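Local coordinates for p800 reaction center core protein (Heliobacterium modesticaldum, PDB 5V8K) that probably carries photosynthetic electron transfer as the membrane-spanning core of a symmetric homodimeric reaction center that binds bacteriochlorophylls and a [4Fe-4S] cluster, at residues A[129-132]-A[133-137]; A[141-145]-A[146-150]; A[166-169]-A[170-174]. All coordinates share one frame; numbering follows the deposited sequence.

Contact 1 (A[129-132]-A[133-137]). With GBF (Bacteriochlorophyll g), chain O.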
loop_
_atom_site.group_PDB
_atom_site.type_symbol
_atom_site.label_atom_id
_atom_site.label_comp_id
_atom_site.label_asym_id
_atom_site.label_seq_id
_atom_site.Cartn_x
_atom_site.Cartn_y
_atom_site.Cartn_z
ATOM N N THR A 129 25.544 -39.891 -13.746
ATOM C CA THR A 129 25.723 -41.151 -14.471
ATOM C C THR A 129 24.583 -42.115 -14.183
ATOM O O THR A 129 23.993 -42.687 -15.103
ATOM C CB THR A 129 27.072 -41.781 -14.095
ATOM O OG1 THR A 129 28.126 -40.858 -14.400
ATOM C CG2 THR A 129 27.310 -43.091 -14.850
ATOM N N LEU A 130 24.245 -42.291 -12.907
ATOM C CA LEU A 130 23.186 -43.226 -12.552
ATOM C C LEU A 130 21.847 -42.796 -13.138
ATOM O O LEU A 130 21.033 -43.641 -13.538
ATOM C CB LEU A 130 23.091 -43.368 -11.031
ATOM C CG LEU A 130 24.249 -44.021 -10.276
ATOM C CD1 LEU A 130 23.859 -44.180 -8.820
ATOM C CD2 LEU A 130 24.613 -45.383 -10.914
ATOM N N TRP A 131 21.593 -41.491 -13.214
ATOM C CA TRP A 131 20.305 -41.077 -13.765
ATOM C C TRP A 131 20.254 -41.303 -15.271
ATOM O O TRP A 131 19.222 -41.727 -15.799
ATOM C CB TRP A 131 19.997 -39.625 -13.446
ATOM C CG TRP A 131 18.630 -39.264 -13.997
ATOM C CD1 TRP A 131 18.342 -38.399 -15.010
ATOM C CD2 TRP A 131 17.377 -39.832 -13.585
ATOM N NE1 TRP A 131 16.978 -38.380 -15.232
ATOM C CE2 TRP A 131 16.373 -39.251 -14.367
ATOM C CE3 TRP A 131 17.013 -40.778 -12.619
ATOM C CZ2 TRP A 131 15.020 -39.586 -14.214
ATOM C CZ3 TRP A 131 15.676 -41.092 -12.461
ATOM C CH2 TRP A 131 14.705 -40.516 -13.256
ATOM N N GLY A 132 21.347 -40.988 -15.978
ATOM C CA GLY A 132 21.454 -41.387 -17.371
ATOM C C GLY A 132 21.206 -42.877 -17.580
ATOM O O GLY A 132 20.553 -43.277 -18.548
ATOM N N LEU A 133 21.737 -43.719 -16.677
ATOM C CA LEU A 133 21.570 -45.170 -16.793
ATOM C C LEU A 133 20.141 -45.588 -16.468
ATOM O O LEU A 133 19.610 -46.537 -17.063
ATOM C CB LEU A 133 22.548 -45.902 -15.861
ATOM C CG LEU A 133 24.045 -45.769 -16.121
ATOM C CD1 LEU A 133 24.826 -46.494 -15.040
ATOM C CD2 LEU A 133 24.422 -46.305 -17.477
ATOM N N HIS A 134 19.508 -44.902 -15.515
ATOM C CA HIS A 134 18.108 -45.198 -15.233
ATOM C C HIS A 134 17.234 -44.876 -16.440
ATOM O O HIS A 134 16.374 -45.678 -16.840
ATOM C CB HIS A 134 17.592 -44.414 -14.027
ATOM C CG HIS A 134 16.111 -44.506 -13.905
ATOM N ND1 HIS A 134 15.495 -45.490 -13.171
ATOM C CD2 HIS A 134 15.120 -43.816 -14.515
ATOM C CE1 HIS A 134 14.185 -45.363 -13.276
ATOM N NE2 HIS A 134 13.931 -44.368 -14.101
ATOM N N MET A 135 17.405 -43.677 -16.989
ATOM C CA MET A 135 16.710 -43.302 -18.214
ATOM C C MET A 135 16.933 -44.355 -19.288
ATOM O O MET A 135 15.985 -44.822 -19.934
ATOM C CB MET A 135 17.217 -41.945 -18.709
ATOM C CG MET A 135 16.851 -40.712 -17.851
ATOM S SD MET A 135 17.593 -39.166 -18.497
ATOM C CE MET A 135 16.716 -39.086 -20.059
ATOM N N ALA A 136 18.195 -44.762 -19.456
ATOM C CA ALA A 136 18.605 -45.598 -20.579
ATOM C C ALA A 136 17.911 -46.943 -20.543
ATOM O O ALA A 136 17.364 -47.398 -21.550
ATOM C CB ALA A 136 20.126 -45.800 -20.558
ATOM N N PHE A 137 17.929 -47.598 -19.388
ATOM C CA PHE A 137 17.505 -48.988 -19.282
ATOM C C PHE A 137 16.104 -49.161 -18.705
ATOM O O PHE A 137 15.429 -50.135 -19.049
ATOM C CB PHE A 137 18.510 -49.770 -18.419
ATOM C CG PHE A 137 19.888 -49.884 -19.033
ATOM C CD1 PHE A 137 20.211 -50.929 -19.892
ATOM C CD2 PHE A 137 20.867 -48.957 -18.728
ATOM C CE1 PHE A 137 21.482 -51.026 -20.441
ATOM C CE2 PHE A 137 22.131 -49.054 -19.276
ATOM C CZ PHE A 137 22.438 -50.081 -20.131
HETATM MG MG GBF O . 15.981 -46.262 -10.784
HETATM C CHA GBF O . 12.750 -47.619 -10.541
HETATM C CHB GBF O . 14.857 -43.499 -9.418
HETATM C CHC GBF O . 19.293 -45.242 -10.734
HETATM C CHD GBF O . 17.089 -49.620 -11.420
HETATM N NA GBF O . 14.185 -45.653 -10.213
HETATM C C1A GBF O . 12.933 -46.147 -10.310
HETATM C C2A GBF O . 11.913 -45.470 -9.435
HETATM C C3A GBF O . 12.517 -44.056 -9.557
HETATM C C4A GBF O . 13.954 -44.433 -9.721
HETATM C CMA GBF O . 12.056 -43.281 -10.778
HETATM C CAA GBF O . 11.877 -46.073 -8.036
HETATM C CBA GBF O . 11.596 -45.146 -6.859
HETATM C CGA GBF O . 12.106 -45.745 -5.570
HETATM O O1A GBF O . 12.256 -46.942 -5.423
HETATM O O2A GBF O . 12.636 -44.869 -4.562
HETATM N NB GBF O . 16.941 -44.627 -10.022
HETATM C C1B GBF O . 16.313 -43.514 -9.651
HETATM C C2B GBF O . 17.241 -42.503 -9.454
HETATM C C3B GBF O . 18.468 -43.005 -9.841
HETATM C C4B GBF O . 18.229 -44.326 -10.245
HETATM C CMB GBF O . 16.955 -41.136 -8.915
HETATM C CAB GBF O . 19.784 -42.322 -9.828
HETATM C CBB GBF O . 20.092 -41.052 -9.632
HETATM N NC GBF O . 17.761 -47.226 -11.047
HETATM C C1C GBF O . 18.980 -46.682 -11.013
HETATM C C2C GBF O . 20.245 -47.429 -11.238
HETATM C C3C GBF O . 19.442 -48.665 -11.386
HETATM C C4C GBF O . 18.065 -48.525 -11.291
HETATM C CMC GBF O . 20.920 -46.960 -12.521
HETATM C CAC GBF O . 20.031 -50.010 -11.663
HETATM C CBC GBF O . 21.520 -50.235 -11.782
HETATM N ND GBF O . 15.254 -48.145 -10.950
HETATM C C1D GBF O . 15.652 -49.382 -11.213
HETATM C C2D GBF O . 14.580 -50.613 -11.290
HETATM C C3D GBF O . 13.563 -49.718 -11.013
HETATM C C4D GBF O . 13.894 -48.351 -10.817
HETATM C CMD GBF O . 14.573 -52.093 -11.535
HETATM C CAD GBF O . 12.097 -49.826 -10.973
HETATM O OBD GBF O . 11.272 -50.785 -10.914
HETATM C CBD GBF O . 11.557 -48.509 -10.595
HETATM C CGD GBF O . 10.607 -48.001 -11.632
HETATM O O1D GBF O . 9.445 -47.788 -11.335
HETATM O O2D GBF O . 11.080 -47.760 -12.992
HETATM C CED GBF O . 10.680 -46.627 -13.767
HETATM C C1 GBF O . 12.297 -45.058 -3.202
HETATM C C2 GBF O . 13.569 -45.106 -2.391
HETATM C C3 GBF O . 14.069 -44.044 -1.762
HETATM C C4 GBF O . 13.388 -42.721 -1.848
HETATM C C5 GBF O . 15.354 -44.179 -0.985
HETATM C C6 GBF O . 15.180 -44.781 0.400
HETATM C C7 GBF O . 16.518 -44.653 1.095
HETATM C C8 GBF O . 16.665 -44.829 2.418
HETATM C C9 GBF O . 15.459 -45.155 3.266
HETATM C C10 GBF O . 18.031 -44.676 3.041
#
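The indole of W131 and the imidazole of H134 lie nearly parallel, their planes 10° apart, but the six-membered ring of W131 is slid aside and its centroid is 4.7 Å from that of H134. Overlap is therefore slight; contact is mainly CZ3 of W131 against CD2 of H134, at 3.5 Å. The other flat neighbour is bacteriochlorophyll g, which meets W131 at its edge, near the indole plane, with C2B 3.6 Å from CE3. Over one indole face lies M135: its CG makes a CH-pi contact 3.9 Å from the centroid of the five-membered ring, 27° off the normal. SD completes a Met-aromatic contact obliquely, 3.4 Å from NE1 of W131. That NE1 also makes a weak hydrogen bond to another bacteriochlorophyll. Both W131 and H134 turn CG anti to the backbone N (chi1 -178° in W131), which sends their rings out side by side toward the pigment. H134 meets the macrocycle at its edge, ND1 binding the magnesium at 2.6 Å, while CHB lies over one face, offset toward the rim. Replacing W131 with an alanine would probably leave M135 without its ring face and open a gap beside H134 and the macrocycle edge. Behind the side chains, the i to i+4 ladder runs unbroken, M135 N to W131 O being 2.9 Å. Histidine as axial magnesium ligand on a transmembrane helix, with an aromatic one turn earlier, is consistent with a pigment site of the PsaA/PsaB family.

Contact 2 (A[141-145]-A[146-150])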
loop_
_atom_site.group_PDB
_atom_site.type_symbol
_atom_site.label_atom_id
_atom_site.label_comp_id
_atom_site.label_asym_id
_atom_site.label_seq_id
_atom_site.Cartn_x
_atom_site.Cartn_y
_atom_site.Cartn_z
ATOM N N LEU A 141 8.614 -41.396 -19.020
ATOM C CA LEU A 141 7.464 -41.304 -19.903
ATOM C C LEU A 141 7.939 -41.064 -21.334
ATOM O O LEU A 141 8.808 -40.223 -21.587
ATOM C CB LEU A 141 6.528 -40.191 -19.436
ATOM C CG LEU A 141 5.232 -40.052 -20.235
ATOM C CD1 LEU A 141 4.338 -41.217 -19.966
ATOM C CD2 LEU A 141 4.536 -38.722 -19.888
ATOM N N GLY A 142 7.410 -41.856 -22.261
ATOM C CA GLY A 142 7.747 -41.742 -23.659
ATOM C C GLY A 142 6.632 -41.095 -24.469
ATOM O O GLY A 142 5.552 -40.770 -23.954
ATOM N N PRO A 143 6.874 -40.900 -25.766
ATOM C CA PRO A 143 5.892 -40.171 -26.589
ATOM C C PRO A 143 4.574 -40.885 -26.710
ATOM O O PRO A 143 3.574 -40.262 -27.079
ATOM C CB PRO A 143 6.575 -40.058 -27.955
ATOM C CG PRO A 143 7.987 -40.441 -27.736
ATOM C CD PRO A 143 8.033 -41.347 -26.553
ATOM N N SER A 144 4.545 -42.177 -26.419
ATOM C CA SER A 144 3.351 -42.993 -26.540
ATOM C C SER A 144 2.528 -43.030 -25.263
ATOM O O SER A 144 1.594 -43.824 -25.170
ATOM C CB SER A 144 3.753 -44.409 -26.916
ATOM O OG SER A 144 4.564 -44.953 -25.888
ATOM N N GLY A 145 2.858 -42.206 -24.275
ATOM C CA GLY A 145 2.179 -42.259 -23.001
ATOM C C GLY A 145 2.534 -43.447 -22.141
ATOM O O GLY A 145 1.923 -43.630 -21.084
ATOM N N LYS A 146 3.491 -44.260 -22.556
ATOM C CA LYS A 146 3.999 -45.342 -21.737
ATOM C C LYS A 146 5.417 -45.016 -21.282
ATOM O O LYS A 146 6.142 -44.255 -21.930
ATOM C CB LYS A 146 3.990 -46.662 -22.506
ATOM C CG LYS A 146 2.629 -47.028 -23.094
ATOM C CD LYS A 146 2.015 -48.234 -22.396
ATOM C CE LYS A 146 1.521 -47.875 -20.996
ATOM N NZ LYS A 146 1.258 -49.105 -20.186
ATOM N N LEU A 147 5.780 -45.561 -20.126
ATOM C CA LEU A 147 7.174 -45.643 -19.727
ATOM C C LEU A 147 7.974 -46.286 -20.854
ATOM O O LEU A 147 7.573 -47.311 -21.395
ATOM C CB LEU A 147 7.282 -46.456 -18.433
ATOM C CG LEU A 147 8.678 -46.793 -17.905
ATOM C CD1 LEU A 147 9.310 -45.573 -17.382
ATOM C CD2 LEU A 147 8.632 -47.869 -16.816
ATOM N N GLU A 148 9.082 -45.649 -21.249
ATOM C CA GLU A 148 9.904 -46.197 -22.327
ATOM C C GLU A 148 11.390 -45.987 -22.039
ATOM O O GLU A 148 11.845 -44.833 -21.960
ATOM C CB GLU A 148 9.570 -45.552 -23.675
ATOM C CG GLU A 148 8.137 -45.730 -24.160
ATOM C CD GLU A 148 7.867 -44.957 -25.459
ATOM O OE1 GLU A 148 8.785 -44.878 -26.306
ATOM O OE2 GLU A 148 6.749 -44.417 -25.628
ATOM N N PRO A 149 12.177 -47.058 -21.889
ATOM C CA PRO A 149 13.636 -46.893 -21.812
ATOM C C PRO A 149 14.134 -46.042 -22.969
ATOM O O PRO A 149 13.686 -46.186 -24.106
ATOM C CB PRO A 149 14.167 -48.331 -21.875
ATOM C CG PRO A 149 13.006 -49.171 -21.380
ATOM C CD PRO A 149 11.774 -48.472 -21.858
ATOM N N THR A 150 15.045 -45.121 -22.672
ATOM C CA THR A 150 15.456 -44.154 -23.680
ATOM C C THR A 150 16.539 -44.695 -24.618
ATOM O O THR A 150 16.666 -44.204 -25.748
ATOM C CB THR A 150 15.934 -42.861 -23.006
ATOM O OG1 THR A 150 17.151 -43.082 -22.280
ATOM C CG2 THR A 150 14.863 -42.325 -22.034
#
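G142 N donates to K146 O in the main backbone bond across this hairpin, 2.7 Å long with an N-H...O angle of 153°. A second bond belongs to the turn itself: G145 N reaches G142 O at 3.1 Å and closes a type I turn from G142 to G145. The two together, with G145 at a positive phi of 73°, match a type I turn followed by a G1 bulge, where glycine is the favoured residue. Beside the turn, L141 and L147 form an antiparallel, non-hydrogen-bonded pair whose side chains diverge.

Polar side-chain contact centres on E148, whose carboxylate folds back over the turn. Its CG stands anti to its own carbonyl carbon (chi1 -61°) and the chain beyond is extended, which carries the carboxylate to G142 CA, the P143 ring and S144 N. S144 N lies 3.2 Å from E148 OE2 in a hydrogen bond, although the place of OE2 is uncertain because it sits implausibly close to the S144 hydroxyl; the detail of that corner is doubtful.

Van der Waals contact fills the rest. P143 CD is 3.6 Å from E148 OE1, and G142 CA is 3.7 Å from E148 CD; as the carboxylate is modelled, a beta carbon on G142 would probably be too close to it. K146 CB lies 3.8 Å from S144 OG, while L141 CD1 touches K146 O at 4.0 Å.

The hairpin links helix 113-137 to helix 162-186. L141 pairs by backbone with Q67, E148 with I140 and T150 with M135, the side chain of L147 reaches a bacteriochlorophyll, and the side chain of T150 rests on P162 and A166 of helix 162-186.

Contact 3 (A[166-169]-A[170-174]). With GBF (Bacteriochlorophyll g), chain P.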
loop_
_atom_site.group_PDB
_atom_site.type_symbol
_atom_site.label_atom_id
_atom_site.label_comp_id
_atom_site.label_asym_id
_atom_site.label_seq_id
_atom_site.Cartn_x
_atom_site.Cartn_y
_atom_site.Cartn_z
ATOM N N ALA A 166 19.862 -38.960 -22.388
ATOM C CA ALA A 166 20.570 -39.870 -21.500
ATOM C C ALA A 166 22.077 -39.731 -21.664
ATOM O O ALA A 166 22.809 -39.667 -20.673
ATOM C CB ALA A 166 20.131 -41.314 -21.764
ATOM N N GLY A 167 22.563 -39.705 -22.905
ATOM C CA GLY A 167 23.985 -39.495 -23.120
ATOM C C GLY A 167 24.484 -38.203 -22.493
ATOM O O GLY A 167 25.600 -38.151 -21.963
ATOM N N ASN A 168 23.660 -37.147 -22.539
ATOM C CA ASN A 168 24.040 -35.873 -21.929
ATOM C C ASN A 168 24.329 -36.044 -20.444
ATOM O O ASN A 168 25.284 -35.464 -19.919
ATOM C CB ASN A 168 22.942 -34.839 -22.139
ATOM C CG ASN A 168 23.159 -33.590 -21.320
ATOM O OD1 ASN A 168 24.016 -32.769 -21.637
ATOM N ND2 ASN A 168 22.391 -33.438 -20.244
ATOM N N HIS A 169 23.535 -36.867 -19.753
ATOM C CA HIS A 169 23.758 -37.065 -18.322
ATOM C C HIS A 169 25.032 -37.850 -18.066
ATOM O O HIS A 169 25.859 -37.456 -17.233
ATOM C CB HIS A 169 22.563 -37.762 -17.700
ATOM C CG HIS A 169 21.359 -36.889 -17.623
ATOM N ND1 HIS A 169 20.589 -36.593 -18.727
ATOM C CD2 HIS A 169 20.830 -36.191 -16.597
ATOM C CE1 HIS A 169 19.609 -35.789 -18.370
ATOM N NE2 HIS A 169 19.739 -35.524 -17.086
ATOM N N VAL A 170 25.214 -38.951 -18.788
ATOM C CA VAL A 170 26.418 -39.760 -18.648
ATOM C C VAL A 170 27.650 -38.924 -18.953
ATOM O O VAL A 170 28.692 -39.061 -18.297
ATOM C CB VAL A 170 26.324 -40.995 -19.562
ATOM C CG1 VAL A 170 27.562 -41.875 -19.428
ATOM C CG2 VAL A 170 25.079 -41.797 -19.242
ATOM N N ALA A 171 27.551 -38.028 -19.943
ATOM C CA ALA A 171 28.704 -37.202 -20.285
ATOM C C ALA A 171 29.025 -36.262 -19.139
ATOM O O ALA A 171 30.189 -36.101 -18.768
ATOM C CB ALA A 171 28.452 -36.437 -21.582
ATOM N N PHE A 172 28.001 -35.678 -18.527
ATOM C CA PHE A 172 28.237 -34.851 -17.353
ATOM C C PHE A 172 28.864 -35.665 -16.236
ATOM O O PHE A 172 29.699 -35.154 -15.491
ATOM C CB PHE A 172 26.930 -34.189 -16.879
ATOM C CG PHE A 172 26.738 -32.788 -17.403
ATOM C CD1 PHE A 172 27.368 -31.703 -16.791
ATOM C CD2 PHE A 172 25.930 -32.555 -18.508
ATOM C CE1 PHE A 172 27.206 -30.430 -17.272
ATOM C CE2 PHE A 172 25.753 -31.287 -18.992
ATOM C CZ PHE A 172 26.398 -30.207 -18.374
ATOM N N GLY A 173 28.501 -36.937 -16.118
ATOM C CA GLY A 173 29.168 -37.788 -15.151
ATOM C C GLY A 173 30.651 -37.889 -15.424
ATOM O O GLY A 173 31.477 -37.674 -14.538
ATOM N N ALA A 174 31.007 -38.201 -16.669
ATOM C CA ALA A 174 32.413 -38.282 -17.055
ATOM C C ALA A 174 33.143 -36.961 -16.813
ATOM O O ALA A 174 34.255 -36.947 -16.273
ATOM C CB ALA A 174 32.520 -38.686 -18.529
HETATM MG MG GBF P . 24.756 -31.682 -23.611
HETATM C CHA GBF P . 22.061 -29.563 -24.301
HETATM C CHB GBF P . 23.486 -33.949 -25.602
HETATM C CHC GBF P . 27.872 -33.197 -23.339
HETATM C CHD GBF P . 26.063 -29.007 -21.621
HETATM N NA GBF P . 23.124 -31.755 -24.700
HETATM C C1A GBF P . 22.074 -30.945 -24.897
HETATM C C2A GBF P . 21.465 -31.154 -26.243
HETATM C C3A GBF P . 21.523 -32.684 -26.225
HETATM C C4A GBF P . 22.786 -32.815 -25.444
HETATM C CMA GBF P . 20.407 -33.467 -25.526
HETATM C CAA GBF P . 22.384 -30.570 -27.309
HETATM C CBA GBF P . 21.711 -30.326 -28.646
HETATM C CGA GBF P . 22.751 -29.672 -29.532
HETATM O O1A GBF P . 23.930 -29.710 -29.212
HETATM O O2A GBF P . 22.386 -29.158 -30.847
HETATM N NB GBF P . 25.564 -33.358 -24.410
HETATM C C1B GBF P . 24.886 -34.229 -25.160
HETATM C C2B GBF P . 25.732 -35.300 -25.449
HETATM C C3B GBF P . 26.949 -35.045 -24.804
HETATM C C4B GBF P . 26.793 -33.826 -24.152
HETATM C CMB GBF P . 25.339 -36.501 -26.284
HETATM C CAB GBF P . 28.194 -35.861 -24.787
HETATM C CBB GBF P . 28.467 -36.918 -25.516
HETATM N NC GBF P . 26.524 -31.191 -22.692
HETATM C C1C GBF P . 27.658 -31.904 -22.666
HETATM C C2C GBF P . 28.895 -31.551 -21.928
HETATM C C3C GBF P . 28.221 -30.312 -21.510
HETATM C C4C GBF P . 26.906 -30.155 -21.929
HETATM C CMC GBF P . 29.120 -32.541 -20.793
HETATM C CAC GBF P . 28.870 -29.281 -20.650
HETATM C CBC GBF P . 30.294 -29.403 -20.160
HETATM N ND GBF P . 24.301 -29.810 -23.043
HETATM C C1D GBF P . 24.767 -28.841 -22.290
HETATM C C2D GBF P . 23.991 -27.435 -22.132
HETATM C C3D GBF P . 22.986 -27.916 -22.967
HETATM C C4D GBF P . 23.130 -29.235 -23.485
HETATM C CMD GBF P . 24.248 -26.178 -21.383
HETATM C CAD GBF P . 21.806 -27.327 -23.639
HETATM O OBD GBF P . 21.061 -26.328 -23.392
HETATM C CBD GBF P . 21.207 -28.368 -24.521
HETATM C CGD GBF P . 19.795 -28.721 -24.150
HETATM O O1D GBF P . 19.530 -29.413 -23.192
HETATM O O2D GBF P . 18.668 -28.300 -24.927
HETATM C CED GBF P . 17.375 -28.489 -24.353
#
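A171 N donates to G167 O at 2.8 Å, the shortest of the four i to i+4 bonds that tie 166-169 to 170-174 within one predicted transmembrane alpha-helix. As modelled, successive residues of this helix face the magnesiums of two pigments. OD1 of N168 is built 2.4 Å from the magnesium of one bacteriochlorophyll g, but that amide is probably turned over, so the identity of the atom is doubtful. The firm ligand is H169, next in the chain, which binds the magnesium of another bacteriochlorophyll through NE2; its ND1 is hydrogen-bonded to M165 O, a second-shell bond that fixes the imidazole's rotation. The CB of N168 lies 3.6 Å from CHB of its pigment. Its CG is anti to the backbone N (chi1 169°), which directs the amide alongside F172, the two side chains pointing the same way with their planes 75° apart. The backbone O of N168 lies at the edge of the F172 ring, near its plane, while the pigment methyl CMC lies over one face, offset toward the rim. The A171 methyl packs against the ring-B substituent, CB 3.3 Å from CAB. Next to CD2, CE2 of F172 comes to 3.4 Å from the pigment atom C4C.

Overall arrangement
Contacts 1 and 3 are buried helix segments, about 9 Å apart between centres, in helices 113-137 and 162-186, which pack against each other where W131 meets H169 edge-to-face and G132 meets A166. Both rest on i to i+4 backbone bonds and set side chains against bacteriochlorophyll, but contact 1 ligates one magnesium through a histidine, whereas contact 3 has two neighbouring residues each facing a different pigment. Contact 2 is partly buried, with five of its eight touching residues exposed, and joins these helices along the chain; its glycines, turn bonds and carboxylate replace ring packing. At its end, T150 lies between both helices.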